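Trehalose synthase regulatory protein (Candida albicans, PDB 5HUS) probably regulates trehalose synthesis as a subunit of the trehalose synthase complex, through a C-terminal domain related to trehalose-phosphatases. Local coordinates at residues Ile24-Ile29 against Tyr72-Leu77. Sequence-based numbering, arbitrary orientation.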
loop_
_atom_site.group_PDB
_atom_site.type_symbol
_atom_site.label_atom_id
_atom_site.label_comp_id
_atom_site.label_asym_id
_atom_site.label_seq_id
_atom_site.Cartn_x
_atom_site.Cartn_y
_atom_site.Cartn_z
ATOM N N ILE A 24 -0.091 -8.999 3.755
ATOM C CA ILE A 24 -0.448 -7.654 3.317
ATOM C C ILE A 24 -0.638 -7.665 1.812
ATOM O O ILE A 24 0.281 -8.001 1.062
ATOM C CB ILE A 24 0.632 -6.624 3.732
ATOM C CG1 ILE A 24 0.697 -6.550 5.261
ATOM C CG2 ILE A 24 0.331 -5.252 3.128
ATOM C CD1 ILE A 24 1.888 -5.818 5.795
ATOM N N LEU A 25 -1.857 -7.345 1.379
ATOM C CA LEU A 25 -2.211 -7.403 -0.033
ATOM C C LEU A 25 -2.465 -6.006 -0.589
ATOM O O LEU A 25 -3.430 -5.344 -0.200
ATOM C CB LEU A 25 -3.448 -8.281 -0.235
ATOM C CG LEU A 25 -3.359 -9.692 0.362
ATOM C CD1 LEU A 25 -4.651 -10.483 0.107
ATOM C CD2 LEU A 25 -2.151 -10.415 -0.213
ATOM N N ALA A 26 -1.591 -5.562 -1.490
ATOM C CA ALA A 26 -1.776 -4.281 -2.175
ATOM C C ALA A 26 -2.574 -4.525 -3.438
ATOM O O ALA A 26 -2.021 -4.895 -4.470
ATOM C CB ALA A 26 -0.430 -3.628 -2.495
ATOM N N LEU A 27 -3.883 -4.327 -3.342
ATOM C CA LEU A 27 -4.794 -4.645 -4.436
ATOM C C LEU A 27 -5.644 -3.443 -4.803
ATOM O O LEU A 27 -5.951 -2.607 -3.955
ATOM C CB LEU A 27 -5.702 -5.813 -4.054
ATOM C CG LEU A 27 -5.042 -7.122 -3.628
ATOM C CD1 LEU A 27 -6.084 -8.114 -3.149
ATOM C CD2 LEU A 27 -4.232 -7.702 -4.777
ATOM N N GLU A 28 -6.022 -3.366 -6.073
ATOM C CA GLU A 28 -6.965 -2.352 -6.524
ATOM C C GLU A 28 -8.379 -2.857 -6.265
ATOM O O GLU A 28 -8.831 -3.803 -6.905
ATOM C CB GLU A 28 -6.763 -2.049 -8.008
ATOM C CG GLU A 28 -5.395 -1.489 -8.349
ATOM C CD GLU A 28 -5.284 -0.001 -8.064
ATOM O OE1 GLU A 28 -5.898 0.795 -8.810
ATOM O OE2 GLU A 28 -4.587 0.374 -7.098
ATOM N N ILE A 29 -9.062 -2.245 -5.306
ATOM C CA ILE A 29 -10.402 -2.679 -4.945
ATOM C C ILE A 29 -11.417 -1.736 -5.582
ATOM O O ILE A 29 -11.272 -0.517 -5.503
ATOM C CB ILE A 29 -10.583 -2.718 -3.420
ATOM C CG1 ILE A 29 -9.548 -3.652 -2.793
ATOM C CG2 ILE A 29 -11.985 -3.163 -3.052
ATOM C CD1 ILE A 29 -9.646 -5.084 -3.258
ATOM N N TYR A 72 -4.275 -7.976 5.756
ATOM C CA TYR A 72 -4.486 -6.531 5.595
ATOM C C TYR A 72 -4.499 -6.125 4.135
ATOM O O TYR A 72 -3.666 -6.574 3.347
ATOM C CB TYR A 72 -3.400 -5.730 6.325
ATOM C CG TYR A 72 -3.623 -5.671 7.807
ATOM C CD1 TYR A 72 -3.388 -6.786 8.606
ATOM C CD2 TYR A 72 -4.082 -4.509 8.413
ATOM C CE1 TYR A 72 -3.615 -6.742 9.967
ATOM C CE2 TYR A 72 -4.305 -4.454 9.776
ATOM C CZ TYR A 72 -4.078 -5.574 10.544
ATOM O OH TYR A 72 -4.291 -5.519 11.903
ATOM N N LEU A 73 -5.459 -5.276 3.783
ATOM C CA LEU A 73 -5.489 -4.639 2.473
ATOM C C LEU A 73 -4.730 -3.315 2.503
ATOM O O LEU A 73 -4.972 -2.484 3.376
ATOM C CB LEU A 73 -6.932 -4.389 2.038
ATOM C CG LEU A 73 -7.079 -3.531 0.782
ATOM C CD1 LEU A 73 -6.751 -4.349 -0.458
ATOM C CD2 LEU A 73 -8.490 -2.937 0.697
ATOM N N LEU A 74 -3.814 -3.130 1.555
ATOM C CA LEU A 74 -3.119 -1.855 1.390
ATOM C C LEU A 74 -3.694 -1.195 0.153
ATOM O O LEU A 74 -3.616 -1.747 -0.947
ATOM C CB LEU A 74 -1.602 -2.053 1.266
ATOM C CG LEU A 74 -0.765 -0.810 0.938
ATOM C CD1 LEU A 74 -0.892 0.262 2.024
ATOM C CD2 LEU A 74 0.699 -1.187 0.727
ATOM N N SER A 75 -4.283 -0.020 0.343
ATOM C CA SER A 75 -5.067 0.640 -0.699
ATOM C C SER A 75 -4.761 2.124 -0.745
ATOM O O SER A 75 -4.470 2.731 0.289
ATOM C CB SER A 75 -6.561 0.425 -0.446
ATOM O OG SER A 75 -7.363 1.204 -1.324
ATOM N N TYR A 76 -4.837 2.707 -1.938
ATOM C CA TYR A 76 -4.705 4.157 -2.091
ATOM C C TYR A 76 -5.966 4.905 -1.685
ATOM O O TYR A 76 -5.938 6.126 -1.534
ATOM C CB TYR A 76 -4.367 4.531 -3.536
ATOM C CG TYR A 76 -2.926 4.314 -3.917
ATOM C CD1 TYR A 76 -1.936 5.184 -3.482
ATOM C CD2 TYR A 76 -2.558 3.248 -4.726
ATOM C CE1 TYR A 76 -0.613 4.987 -3.833
ATOM C CE2 TYR A 76 -1.244 3.044 -5.084
ATOM C CZ TYR A 76 -0.275 3.915 -4.635
ATOM O OH TYR A 76 1.038 3.711 -4.992
ATOM N N LEU A 77 -7.066 4.177 -1.514
ATOM C CA LEU A 77 -8.361 4.809 -1.276
ATOM C C LEU A 77 -8.460 5.471 0.095
ATOM O O LEU A 77 -7.783 5.080 1.044
ATOM C CB LEU A 77 -9.484 3.785 -1.437
ATOM C CG LEU A 77 -9.602 3.138 -2.813
ATOM C CD1 LEU A 77 -10.715 2.105 -2.807
ATOM C CD2 LEU A 77 -9.856 4.176 -3.905
HETATM O O HOH W 1 -7.380 -0.360 -3.536
HETATM O O HOH W 2 -5.140 1.062 -4.327
#
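One buried water oxygen is gripped by three groups from both segments: it donates to Leu-27 O at 2.7 Å, accepts from Ile-29 N, and lies 2.7 Å from Ser-75 OG. It bridges the segments just past the C-terminal ends of two adjacent parallel strands, 20-26 and 69-74, of the HAD-type Rossmannoid sheet. In HAD enzymes the active-site loops follow such strand ends; no catalytic role is established here. Ser-75 OG also accepts from Leu-77 N at 3.0 Å, closing an ST turn. Within the sheet, Tyr-72 O receives Leu-25 N at 2.8 Å, with a C=O...N angle of 173°. Leu-25 O in turn takes Leu-74 N at 2.9 Å; here the donor stands above the carbonyl plane, 43° out of it. Beyond this bond a second water joins the first in bridging the segments, donating to Glu-28 OE2 and accepting from Tyr-76 N. On one face, Ile-24 CG2 meets Leu-74 CB at 4.2 Å, and Tyr-248 of strand 243-250 touches both side chains. On the other, chi1 of 171° directs Leu-73 CG so that both methyls can meet Ile-29, with Phe-86 of helix 79-86 touching both residues. Ile-29 CG1 sits astride the leucine fork, 3.7 Å from both Leu-73 CD1 and Leu-73 CD2.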